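Local atomic coordinates of ACP (Streptomyces sp. MSC090213JE08, PDB entry 6KXF), a protein that probably carries the growing acyl chain on a phosphopantetheine arm and presents it to the ketosynthase/chain length factor of the ishigamide polyketide synthase. Residues S10-I15 with M53-V58; E18-D23 with I45-A50; I57-N62 with A78-W83. All blocks are in the same frame, centred on the assembly; numbering follows the deposited sequence.

Interaction 1 (S10-I15 with M53-V58)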
ATOM      1  N   SER C  10      38.503  15.886   7.197  1.00104.24           N
ATOM      2  CA  SER C  10      38.595  15.206   5.869  1.00106.92           C
ATOM      3  C   SER C  10      37.562  14.063   5.754  1.00102.71           C
ATOM      4  O   SER C  10      36.969  13.828   4.679  1.00 76.61           O
ATOM      5  CB  SER C  10      40.018  14.711   5.640  1.00110.21           C
ATOM      6  OG  SER C  10      40.266  14.400   4.274  1.00103.21           O
ATOM      7  N   ARG C  11      37.369  13.336   6.866  1.00111.61           N
ATOM      8  CA  ARG C  11      36.367  12.270   6.983  1.00105.20           C
ATOM      9  C   ARG C  11      34.958  12.877   7.038  1.00103.54           C
ATOM     10  O   ARG C  11      34.012  12.251   6.562  1.00102.97           O
ATOM     11  CB  ARG C  11      36.593  11.413   8.234  1.00 98.90           C
ATOM     12  CG  ARG C  11      35.658  10.213   8.337  1.00 98.18           C
ATOM     13  CD  ARG C  11      35.855   9.202   7.219  1.00 94.62           C
ATOM     14  NE  ARG C  11      34.839   9.214   6.163  1.00 97.85           N
ATOM     15  CZ  ARG C  11      33.979   8.220   5.911  1.00 98.85           C
ATOM     16  NH1 ARG C  11      33.710   7.319   6.842  1.00100.08           N
ATOM     17  NH2 ARG C  11      33.393   8.123   4.729  1.00 88.01           N
ATOM     18  N   ILE C  12      34.834  14.072   7.637  1.00 91.46           N
ATOM     19  CA  ILE C  12      33.551  14.776   7.772  1.00 84.52           C
ATOM     20  C   ILE C  12      33.105  15.305   6.402  1.00 90.59           C
ATOM     21  O   ILE C  12      31.953  15.064   5.996  1.00 90.76           O
ATOM     22  CB  ILE C  12      33.643  15.870   8.855  1.00 78.68           C
ATOM     23  CG1 ILE C  12      33.405  15.247  10.238  1.00 77.03           C
ATOM     24  CG2 ILE C  12      32.697  17.029   8.556  1.00 80.46           C
ATOM     25  CD1 ILE C  12      33.732  16.136  11.413  1.00 73.89           C
ATOM     26  N   ARG C  13      34.014  16.018   5.718  1.00 96.30           N
ATOM     27  CA  ARG C  13      33.862  16.454   4.309  1.00 86.74           C
ATOM     28  C   ARG C  13      33.335  15.291   3.455  1.00 81.71           C
ATOM     29  O   ARG C  13      32.370  15.436   2.697  1.00 79.18           O
ATOM     30  CB  ARG C  13      35.207  16.923   3.738  1.00 95.02           C
ATOM     31  CG  ARG C  13      35.426  18.433   3.711  1.00 99.65           C
ATOM     32  CD  ARG C  13      36.541  18.888   2.759  1.00 96.94           C
ATOM     33  NE  ARG C  13      36.534  18.195   1.463  1.00 97.10           N
ATOM     34  CZ  ARG C  13      36.104  18.703   0.298  1.00100.60           C
ATOM     35  NH1 ARG C  13      35.952  20.011   0.152  1.00104.79           N
ATOM     36  NH2 ARG C  13      35.824  17.897  -0.721  1.00 76.07           N
ATOM     37  N   GLU C  14      33.983  14.131   3.591  1.00 81.94           N
ATOM     38  CA  GLU C  14      33.727  12.945   2.745  1.00 95.46           C
ATOM     39  C   GLU C  14      32.322  12.375   3.027  1.00101.55           C
ATOM     40  O   GLU C  14      31.612  11.914   2.105  1.00 79.30           O
ATOM     41  CB  GLU C  14      34.831  11.911   2.990  1.00 98.94           C
ATOM     42  CG  GLU C  14      34.854  10.762   1.997  1.00 96.24           C
ATOM     43  CD  GLU C  14      35.835   9.661   2.367  1.00103.32           C
ATOM     44  OE1 GLU C  14      36.124   9.494   3.577  1.00100.80           O
ATOM     45  OE2 GLU C  14      36.319   8.976   1.448  1.00107.23           O
ATOM     46  N   ILE C  15      31.929  12.397   4.308  1.00109.96           N
ATOM     47  CA  ILE C  15      30.599  11.961   4.742  1.00102.98           C
ATOM     48  C   ILE C  15      29.557  12.906   4.122  1.00 92.25           C
ATOM     49  O   ILE C  15      28.684  12.431   3.373  1.00 89.08           O
ATOM     50  CB  ILE C  15      30.500  11.881   6.283  1.00108.88           C
ATOM     51  CG1 ILE C  15      31.230  10.650   6.834  1.00107.61           C
ATOM     52  CG2 ILE C  15      29.047  11.910   6.741  1.00103.16           C
ATOM     53  CD1 ILE C  15      31.550  10.718   8.315  1.00103.93           C
ATOM     54  N   MET C  53      26.749   7.571  13.105  1.00 60.74           N
ATOM     55  CA  MET C  53      27.228   6.215  12.915  1.00 67.92           C
ATOM     56  C   MET C  53      28.763   6.179  12.912  1.00 75.84           C
ATOM     57  O   MET C  53      29.346   5.280  13.523  1.00 75.68           O
ATOM     58  CB  MET C  53      26.714   5.630  11.602  1.00 68.64           C
ATOM     59  CG  MET C  53      26.570   4.129  11.650  1.00 75.74           C
ATOM     60  SD  MET C  53      25.758   3.496  10.175  1.00 92.43           S
ATOM     61  CE  MET C  53      24.429   4.685   9.936  1.00 85.61           C
ATOM     62  N   GLU C  54      29.388   7.148  12.227  1.00 68.94           N
ATOM     63  CA  GLU C  54      30.843   7.233  12.093  1.00 76.98           C
ATOM     64  C   GLU C  54      31.496   7.179  13.478  1.00 73.69           C
ATOM     65  O   GLU C  54      32.432   6.416  13.695  1.00 79.63           O
ATOM     66  CB  GLU C  54      31.254   8.528  11.386  1.00 86.54           C
ATOM     67  CG  GLU C  54      32.736   8.603  11.017  1.00 86.04           C
ATOM     68  CD  GLU C  54      33.209   7.637   9.941  1.00 88.90           C
ATOM     69  OE1 GLU C  54      34.430   7.539   9.740  1.00 97.09           O
ATOM     70  OE2 GLU C  54      32.363   6.981   9.305  1.00 85.60           O
ATOM     71  N   TYR C  55      30.959   7.962  14.413  1.00 71.94           N
ATOM     72  CA  TYR C  55      31.624   8.261  15.665  1.00 70.51           C
ATOM     73  C   TYR C  55      30.904   7.630  16.870  1.00 66.42           C
ATOM     74  O   TYR C  55      31.264   7.921  18.008  1.00 66.10           O
ATOM     75  CB  TYR C  55      31.754   9.784  15.769  1.00 69.64           C
ATOM     76  CG  TYR C  55      32.600  10.383  14.673  1.00 75.22           C
ATOM     77  CD1 TYR C  55      33.905   9.951  14.466  1.00 78.64           C
ATOM     78  CD2 TYR C  55      32.110  11.374  13.838  1.00 79.26           C
ATOM     79  CE1 TYR C  55      34.704  10.495  13.470  1.00 83.47           C
ATOM     80  CE2 TYR C  55      32.890  11.924  12.831  1.00 83.60           C
ATOM     81  CZ  TYR C  55      34.193  11.483  12.642  1.00 87.87           C
ATOM     82  OH  TYR C  55      34.973  12.012  11.648  1.00 78.93           O
ATOM     83  N   SER C  56      29.918   6.758  16.637  1.00 59.70           N
ATOM     84  CA  SER C  56      29.042   6.238  17.709  1.00 58.21           C
ATOM     85  C   SER C  56      28.586   7.363  18.645  1.00 51.86           C
ATOM     86  O   SER C  56      28.617   7.205  19.844  1.00 60.36           O
ATOM     87  CB  SER C  56      29.716   5.159  18.530  1.00 63.41           C
ATOM     88  OG  SER C  56      30.069   4.031  17.745  1.00 67.53           O
ATOM     89  N   ILE C  57      28.189   8.512  18.106  1.00 55.94           N
ATOM     90  CA  ILE C  57      27.678   9.604  18.949  1.00 61.92           C
ATOM     91  C   ILE C  57      26.173   9.765  18.715  1.00 64.38           C
ATOM     92  O   ILE C  57      25.582   9.165  17.791  1.00 58.60           O
ATOM     93  CB  ILE C  57      28.412  10.938  18.690  1.00 65.38           C
ATOM     94  CG1 ILE C  57      28.331  11.361  17.222  1.00 62.80           C
ATOM     95  CG2 ILE C  57      29.849  10.876  19.188  1.00 67.91           C
ATOM     96  CD1 ILE C  57      28.577  12.836  17.009  1.00 65.62           C
ATOM     97  N   VAL C  58      25.565  10.596  19.566  1.00 64.25           N
ATOM     98  CA  VAL C  58      24.194  11.025  19.399  1.00 61.30           C
ATOM     99  C   VAL C  58      24.211  12.530  19.182  1.00 65.28           C
ATOM    100  O   VAL C  58      24.711  13.260  20.038  1.00 68.79           O
ATOM    101  CB  VAL C  58      23.324  10.655  20.616  1.00 63.62           C
ATOM    102  CG1 VAL C  58      21.896  11.162  20.450  1.00 54.85           C
ATOM    103  CG2 VAL C  58      23.349   9.159  20.884  1.00 58.42           C
TER
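Arg11 and Glu54 meet through their charged ends, one nitrogen facing both carboxylate oxygens: Arg11 NH1 lies 2.8 Å from Glu54 OE2 and gives a fairly straight hydrogen bond (162°) to Glu54 OE1 at 3.0 Å. The guanidinium keeps OE1 close to its own plane, yet the carboxylate is turned 77° against it and is met from above its plane. Arg11 NE also forms a salt bridge with Glu14 OE1 at 2.9 Å, which helps fix the rotation of the guanidinium; Ile15 CG1 covers one of its faces. The contact joins helix 8-20 to the C-terminal end of helix 41-55 in the helical bundle of a carrier protein, and this charged network lies at its partly exposed edge. Glu54 suits the boundary, since its methylenes serve as hydrocarbon: Glu54 CG touches Ile15 CD1 at 3.6 Å and also lies over the centre of one face of the Tyr55 ring. With CG beside its backbone N (chi1 -62°), Tyr55 reaches back to helix 8-20, where Ile12 CG1 approaches the ring edge, 4.2 Å from Tyr55 CE2. Tyr55 OH, buried beside Arg11 CB at 3.8 Å, has no hydrogen-bond partner in the model, while Trp83 packs edge-to-face with the same ring.

Interaction 2 (E18-D23 with I45-A50)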
ATOM      1  N   GLU C  18      29.124  12.814   0.241  1.00 84.33           N
ATOM      2  CA  GLU C  18      28.438  11.599  -0.220  1.00 90.22           C
ATOM      3  C   GLU C  18      26.919  11.696   0.027  1.00 95.71           C
ATOM      4  O   GLU C  18      26.146  11.045  -0.682  1.00 91.63           O
ATOM      5  CB  GLU C  18      29.016  10.357   0.463  1.00 94.13           C
ATOM      6  CG  GLU C  18      28.606   9.041  -0.193  1.00 94.01           C
ATOM      7  CD  GLU C  18      28.357   7.884   0.769  1.00 98.84           C
ATOM      8  OE1 GLU C  18      29.324   7.450   1.438  1.00 83.63           O
ATOM      9  OE2 GLU C  18      27.189   7.417   0.855  1.00102.71           O
ATOM     10  N   ASN C  19      26.498  12.479   1.035  1.00 96.64           N
ATOM     11  CA  ASN C  19      25.088  12.534   1.487  1.00 95.75           C
ATOM     12  C   ASN C  19      24.328  13.712   0.853  1.00 99.26           C
ATOM     13  O   ASN C  19      23.094  13.656   0.790  1.00105.39           O
ATOM     14  CB  ASN C  19      24.991  12.572   3.014  1.00 80.00           C
ATOM     15  CG  ASN C  19      25.352  11.242   3.629  1.00 79.75           C
ATOM     16  OD1 ASN C  19      24.665  10.248   3.422  1.00 75.60           O
ATOM     17  ND2 ASN C  19      26.455  11.201   4.354  1.00 94.87           N
ATOM     18  N   ILE C  20      25.042  14.749   0.389  1.00 93.58           N
ATOM     19  CA  ILE C  20      24.415  15.935  -0.234  1.00 91.85           C
ATOM     20  C   ILE C  20      24.852  16.104  -1.707  1.00102.55           C
ATOM     21  O   ILE C  20      24.198  16.837  -2.439  1.00105.79           O
ATOM     22  CB  ILE C  20      24.675  17.199   0.617  1.00 84.99           C
ATOM     23  CG1 ILE C  20      25.766  18.114   0.057  1.00 88.53           C
ATOM     24  CG2 ILE C  20      24.980  16.830   2.055  1.00 85.70           C
ATOM     25  CD1 ILE C  20      26.032  19.329   0.917  1.00 84.01           C
ATOM     26  N   ASP C  21      25.951  15.458  -2.135  1.00116.05           N
ATOM     27  CA  ASP C  21      26.480  15.491  -3.539  1.00109.48           C
ATOM     28  C   ASP C  21      27.055  16.876  -3.902  1.00115.30           C
ATOM     29  O   ASP C  21      26.335  17.678  -4.493  1.00109.83           O
ATOM     30  CB  ASP C  21      25.406  15.082  -4.557  1.00106.85           C
ATOM     31  CG  ASP C  21      25.324  13.586  -4.818  1.00113.32           C
ATOM     32  OD1 ASP C  21      26.303  12.886  -4.507  1.00116.43           O
ATOM     33  OD2 ASP C  21      24.284  13.136  -5.349  1.00110.09           O
ATOM     34  N   VAL C  22      28.327  17.144  -3.533  1.00117.15           N
ATOM     35  CA  VAL C  22      29.210  18.254  -4.094  1.00122.50           C
ATOM     36  C   VAL C  22      30.678  17.806  -3.920  1.00133.93           C
ATOM     37  O   VAL C  22      30.916  16.595  -3.795  1.00138.48           O
ATOM     38  CB  VAL C  22      28.967  19.655  -3.474  1.00113.98           C
ATOM     39  CG1 VAL C  22      29.400  20.783  -4.415  1.00111.27           C
ATOM     40  CG2 VAL C  22      27.531  19.891  -3.026  1.00102.45           C
ATOM     41  N   ASP C  23      31.656  18.741  -3.927  1.00130.88           N
ATOM     42  CA  ASP C  23      33.042  18.427  -3.500  1.00116.35           C
ATOM     43  C   ASP C  23      33.897  19.694  -3.307  1.00118.73           C
ATOM     44  O   ASP C  23      35.053  19.732  -3.755  1.00121.11           O
ATOM     45  CB  ASP C  23      33.707  17.448  -4.478  1.00111.03           C
ATOM     46  CG  ASP C  23      34.294  16.229  -3.785  1.00102.04           C
ATOM     47  OD1 ASP C  23      35.201  16.412  -2.952  1.00 89.03           O
ATOM     48  OD2 ASP C  23      33.808  15.110  -4.055  1.00 93.22           O
ATOM     49  N   ILE C  45      19.394  15.246   7.080  1.00 60.44           N
ATOM     50  CA  ILE C  45      19.180  14.097   7.982  1.00 58.13           C
ATOM     51  C   ILE C  45      20.173  12.989   7.608  1.00 53.28           C
ATOM     52  O   ILE C  45      20.770  12.355   8.481  1.00 52.07           O
ATOM     53  CB  ILE C  45      17.701  13.628   7.959  1.00 54.85           C
ATOM     54  CG1 ILE C  45      16.806  14.578   8.766  1.00 56.55           C
ATOM     55  CG2 ILE C  45      17.573  12.189   8.437  1.00 56.35           C
ATOM     56  CD1 ILE C  45      15.343  14.531   8.380  1.00 56.53           C
ATOM     57  N   ASP C  46      20.377  12.763   6.311  1.00 53.65           N
ATOM     58  CA  ASP C  46      21.331  11.714   5.890  1.00 62.59           C
ATOM     59  C   ASP C  46      22.730  12.035   6.466  1.00 61.23           C
ATOM     60  O   ASP C  46      23.444  11.111   6.900  1.00 57.01           O
ATOM     61  CB  ASP C  46      21.329  11.541   4.362  1.00 68.99           C
ATOM     62  CG  ASP C  46      20.993  10.146   3.826  1.00 76.53           C
ATOM     63  OD1 ASP C  46      21.146   9.127   4.567  1.00 69.16           O
ATOM     64  OD2 ASP C  46      20.600  10.080   2.642  1.00 90.04           O
ATOM     65  N   VAL C  47      23.104  13.328   6.523  1.00 58.31           N
ATOM     66  CA  VAL C  47      24.449  13.731   7.020  1.00 66.07           C
ATOM     67  C   VAL C  47      24.509  13.588   8.543  1.00 61.80           C
ATOM     68  O   VAL C  47      25.472  13.020   9.045  1.00 64.49           O
ATOM     69  CB  VAL C  47      24.926  15.130   6.575  1.00 63.66           C
ATOM     70  CG1 VAL C  47      24.518  15.451   5.149  1.00 63.85           C
ATOM     71  CG2 VAL C  47      24.508  16.244   7.512  1.00 70.78           C
ATOM     72  N   LEU C  48      23.488  14.063   9.266  1.00 59.19           N
ATOM     73  CA  LEU C  48      23.477  13.887  10.731  1.00 58.05           C
ATOM     74  C   LEU C  48      23.537  12.382  11.064  1.00 60.12           C
ATOM     75  O   LEU C  48      24.312  11.966  11.950  1.00 57.74           O
ATOM     76  CB  LEU C  48      22.252  14.592  11.329  1.00 56.29           C
ATOM     77  CG  LEU C  48      22.088  14.431  12.841  1.00 55.36           C
ATOM     78  CD1 LEU C  48      21.209  15.539  13.407  1.00 54.24           C
ATOM     79  CD2 LEU C  48      21.529  13.050  13.200  1.00 56.17           C
ATOM     80  N   SER C  49      22.794  11.560  10.304  1.00 58.65           N
ATOM     81  CA  SER C  49      22.726  10.091  10.522  1.00 62.82           C
ATOM     82  C   SER C  49      24.093   9.439  10.284  1.00 60.95           C
ATOM     83  O   SER C  49      24.468   8.506  11.018  1.00 55.24           O
ATOM     84  CB  SER C  49      21.679   9.407   9.667  1.00 60.46           C
ATOM     85  OG  SER C  49      21.661   7.989   9.939  1.00 69.15           O
ATOM     86  N   ALA C  50      24.782   9.874   9.220  1.00 61.56           N
ATOM     87  CA  ALA C  50      26.135   9.352   8.855  1.00 64.52           C
ATOM     88  C   ALA C  50      27.172   9.721   9.937  1.00 57.25           C
ATOM     89  O   ALA C  50      27.900   8.862  10.409  1.00 63.67           O
ATOM     90  CB  ALA C  50      26.547   9.856   7.484  1.00 58.60           C
TER
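Asn19 and Val47 bring the two backbones close, their CA atoms 5.7 Å apart, where the last turn of helix 8-20 meets the middle of helix 41-55. Segment 45-50 is regular helix, with backbone bonds such as Ala50 N to Asp46 O. The other segment leaves helical geometry at Asp21, whose positive phi of 70° turns the chain out of the helix. The short side chains of Asn19, Val47 and Ala50 suit so close an approach. The chi1 of Asn19 (-72°) sets its amide beside its own backbone N and over the ridge formed by Asp46 and Ala50. There the two ends of the amide part: Asn19 ND2 rests on Ala50 CB at 3.4 Å and makes a weak hydrogen bond back to Ile15 O, while Asn19 OD1 lies 3.7 Å from Asp46 CG, amide and carboxylate planes 38° apart. On the inner side Val47 CG1 touches Asn19 CB at 3.6 Å and presses against Ile20 CG2 at 3.4 Å, tighter than ordinary van der Waals contact. Outside the two segments, Asp46 OD1 has a long, weak ion pair with a basic side chain of another protein chain. The arrangement belongs to the acyl carrier protein helical bundle, in which helix 41-55 begins at Ser41, probably the phosphopantetheine attachment residue, and Ile45, one turn on, touches the bound octenoyl-phosphopantetheine analogue.

Interaction 3 (I57-N62 with A78-W83)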
ATOM      1  N   ILE C  57      28.189   8.512  18.106  1.00 55.94           N
ATOM      2  CA  ILE C  57      27.678   9.604  18.949  1.00 61.92           C
ATOM      3  C   ILE C  57      26.173   9.765  18.715  1.00 64.38           C
ATOM      4  O   ILE C  57      25.582   9.165  17.791  1.00 58.60           O
ATOM      5  CB  ILE C  57      28.412  10.938  18.690  1.00 65.38           C
ATOM      6  CG1 ILE C  57      28.331  11.361  17.222  1.00 62.80           C
ATOM      7  CG2 ILE C  57      29.849  10.876  19.188  1.00 67.91           C
ATOM      8  CD1 ILE C  57      28.577  12.836  17.009  1.00 65.62           C
ATOM      9  N   VAL C  58      25.565  10.596  19.566  1.00 64.25           N
ATOM     10  CA  VAL C  58      24.194  11.025  19.399  1.00 61.30           C
ATOM     11  C   VAL C  58      24.211  12.530  19.182  1.00 65.28           C
ATOM     12  O   VAL C  58      24.711  13.260  20.038  1.00 68.79           O
ATOM     13  CB  VAL C  58      23.324  10.655  20.616  1.00 63.62           C
ATOM     14  CG1 VAL C  58      21.896  11.162  20.450  1.00 54.85           C
ATOM     15  CG2 VAL C  58      23.349   9.159  20.884  1.00 58.42           C
ATOM     16  N   ILE C  59      23.656  12.963  18.044  1.00 57.28           N
ATOM     17  CA  ILE C  59      23.407  14.362  17.760  1.00 59.12           C
ATOM     18  C   ILE C  59      21.902  14.611  17.889  1.00 63.16           C
ATOM     19  O   ILE C  59      21.087  13.887  17.301  1.00 71.70           O
ATOM     20  CB  ILE C  59      23.924  14.749  16.366  1.00 54.72           C
ATOM     21  CG1 ILE C  59      25.387  14.348  16.153  1.00 61.69           C
ATOM     22  CG2 ILE C  59      23.703  16.233  16.125  1.00 63.64           C
ATOM     23  CD1 ILE C  59      25.849  14.422  14.709  1.00 64.57           C
ATOM     24  N   ASP C  60      21.551  15.637  18.665  1.00 66.76           N
ATOM     25  CA  ASP C  60      20.177  16.022  18.897  1.00 68.78           C
ATOM     26  C   ASP C  60      19.630  16.594  17.587  1.00 65.98           C
ATOM     27  O   ASP C  60      20.221  17.530  17.026  1.00 65.58           O
ATOM     28  CB  ASP C  60      20.089  16.985  20.085  1.00 75.66           C
ATOM     29  CG  ASP C  60      18.731  17.631  20.273  1.00 77.95           C
ATOM     30  OD1 ASP C  60      17.727  16.992  19.916  1.00 80.13           O
ATOM     31  OD2 ASP C  60      18.697  18.778  20.754  1.00 87.19           O
ATOM     32  N   MET C  61      18.509  16.035  17.109  1.00 62.88           N
ATOM     33  CA  MET C  61      18.002  16.381  15.763  1.00 68.87           C
ATOM     34  C   MET C  61      17.288  17.742  15.760  1.00 64.30           C
ATOM     35  O   MET C  61      16.946  18.252  14.691  1.00 67.72           O
ATOM     36  CB  MET C  61      17.118  15.272  15.175  1.00 58.27           C
ATOM     37  CG  MET C  61      17.939  14.023  14.885  1.00 57.76           C
ATOM     38  SD  MET C  61      17.083  12.682  14.017  1.00 56.48           S
ATOM     39  CE  MET C  61      16.900  13.433  12.406  1.00 53.20           C
ATOM     40  N   ASN C  62      17.163  18.380  16.929  1.00 73.94           N
ATOM     41  CA  ASN C  62      16.774  19.810  17.004  1.00 77.48           C
ATOM     42  C   ASN C  62      17.986  20.722  16.758  1.00 68.72           C
ATOM     43  O   ASN C  62      17.876  21.905  16.958  1.00 83.70           O
ATOM     44  CB  ASN C  62      16.139  20.191  18.348  1.00 73.87           C
ATOM     45  CG  ASN C  62      14.886  19.406  18.670  1.00 73.70           C
ATOM     46  OD1 ASN C  62      14.834  18.721  19.691  1.00 71.21           O
ATOM     47  ND2 ASN C  62      13.883  19.492  17.810  1.00 63.52           N
ATOM     48  N   ALA C  78      31.525  17.848  16.941  1.00 85.95           N
ATOM     49  CA  ALA C  78      32.534  17.893  18.010  1.00 82.38           C
ATOM     50  C   ALA C  78      31.862  18.098  19.375  1.00 78.36           C
ATOM     51  O   ALA C  78      32.172  17.369  20.321  1.00 80.78           O
ATOM     52  CB  ALA C  78      33.547  18.974  17.714  1.00 90.87           C
ATOM     53  N   ALA C  79      30.942  19.071  19.466  1.00 68.81           N
ATOM     54  CA  ALA C  79      30.150  19.291  20.686  1.00 74.08           C
ATOM     55  C   ALA C  79      29.574  17.957  21.189  1.00 76.81           C
ATOM     56  O   ALA C  79      29.969  17.453  22.241  1.00 72.08           O
ATOM     57  CB  ALA C  79      29.056  20.308  20.434  1.00 75.25           C
ATOM     58  N   ALA C  80      28.679  17.354  20.398  1.00 77.02           N
ATOM     59  CA  ALA C  80      27.974  16.123  20.801  1.00 81.24           C
ATOM     60  C   ALA C  80      28.966  14.986  21.085  1.00 79.63           C
ATOM     61  O   ALA C  80      28.653  14.048  21.825  1.00 82.49           O
ATOM     62  CB  ALA C  80      26.989  15.723  19.729  1.00 79.52           C
ATOM     63  N   ALA C  81      30.156  15.059  20.481  1.00 79.96           N
ATOM     64  CA  ALA C  81      31.166  13.995  20.589  1.00 85.06           C
ATOM     65  C   ALA C  81      32.036  14.144  21.848  1.00 85.86           C
ATOM     66  O   ALA C  81      32.761  13.213  22.180  1.00 75.33           O
ATOM     67  CB  ALA C  81      32.020  13.987  19.341  1.00 81.78           C
ATOM     68  N   GLY C  82      31.986  15.309  22.513  1.00 95.86           N
ATOM     69  CA  GLY C  82      32.924  15.669  23.595  1.00 98.63           C
ATOM     70  C   GLY C  82      34.367  15.754  23.105  1.00 99.42           C
ATOM     71  O   GLY C  82      35.277  15.222  23.755  1.00 91.18           O
ATOM     72  N   TRP C  83      34.566  16.400  21.941  1.00102.69           N
ATOM     73  CA  TRP C  83      35.901  16.732  21.392  1.00100.49           C
ATOM     74  C   TRP C  83      36.331  18.112  21.920  1.00101.33           C
ATOM     75  O   TRP C  83      37.523  18.420  21.964  1.00 99.63           O
ATOM     76  CB  TRP C  83      35.922  16.715  19.849  1.00 93.54           C
ATOM     77  CG  TRP C  83      35.709  15.385  19.187  1.00 87.06           C
ATOM     78  CD1 TRP C  83      35.831  14.148  19.751  1.00 88.18           C
ATOM     79  CD2 TRP C  83      35.374  15.158  17.801  1.00 82.28           C
ATOM     80  NE1 TRP C  83      35.576  13.171  18.824  1.00 82.69           N
ATOM     81  CE2 TRP C  83      35.285  13.758  17.619  1.00 83.30           C
ATOM     82  CE3 TRP C  83      35.121  15.989  16.701  1.00 80.81           C
ATOM     83  CZ2 TRP C  83      34.958  13.183  16.386  1.00 81.78           C
ATOM     84  CZ3 TRP C  83      34.802  15.420  15.484  1.00 83.53           C
ATOM     85  CH2 TRP C  83      34.715  14.034  15.330  1.00 81.61           C
TER
HETATM   86  O   HOH W   1      26.874  11.557  21.906  1.00 61.48           O
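A single water bridges Val58 and Ala80, accepting a hydrogen bond from Val58 N at 2.8 Å and donating one to Ala80 O at 3.1 Å. It thereby links the backbone of the loop after helix 41-55 to the last turn of helix 72-81, two segments that share no direct hydrogen bond. Close by, the methyl of Ala80 points toward the loop and sits against the carbonyl of Val58, Ala80 CB lying 3.4 Å from Val58 O. Ala80 CB also touches Ile59 CG1 at 4.2 Å and lies at a similar distance from Ile57 CD1. Alanine fits here because a single methyl lets loop and helix come near. Ile57 fills the next position along: with CG1 between its backbone N and carbonyl carbon (chi1 57°), its other branch, CG2, lies against Ala81, 3.7 Å from CA and 3.8 Å from CB. Ala81 CB also rests on one face of the Trp83 ring, offset toward the rim. The helix closes in a Schellman motif, with Trp83 N bonded to Ala78 O and Gly82 N to Ala79 O; Gly82 readily adopts the positive phi this requires. Ile59, more deeply buried, continues to Leu48, Leu51 and Val76, and its backbone N bonds to Glu52. Direct contact thus rests mostly on apolar side chains, with one methyl set against a carbonyl oxygen, and the water bridge complements it through backbone atoms alone.

Overall arrangement
Interactions 1 and 2 both join helix 8-20 to helix 41-55; their centres lie 10 Å apart, and Ile15 packing on Ala50 and the Arg13–Asp23 salt bridge connect them. Along the chain, interaction 2 falls between the two segments of interaction 1. Interaction 3 shares Ile57 and Val58 with interaction 1, 11 Å away between centres, and Trp83 reaches back to Tyr55 and Ile12. From interaction 2 it is about 16 Å distant, on the opposite side of the chain's centre. Helix 8-20 packs on helix 41-55 directly, while helix 72-81 is held against the following loop, whose Ile59 and Met61 touch Leu48 and Ile45. This compact bundle holds the helix that begins at the ligand-binding Ser41.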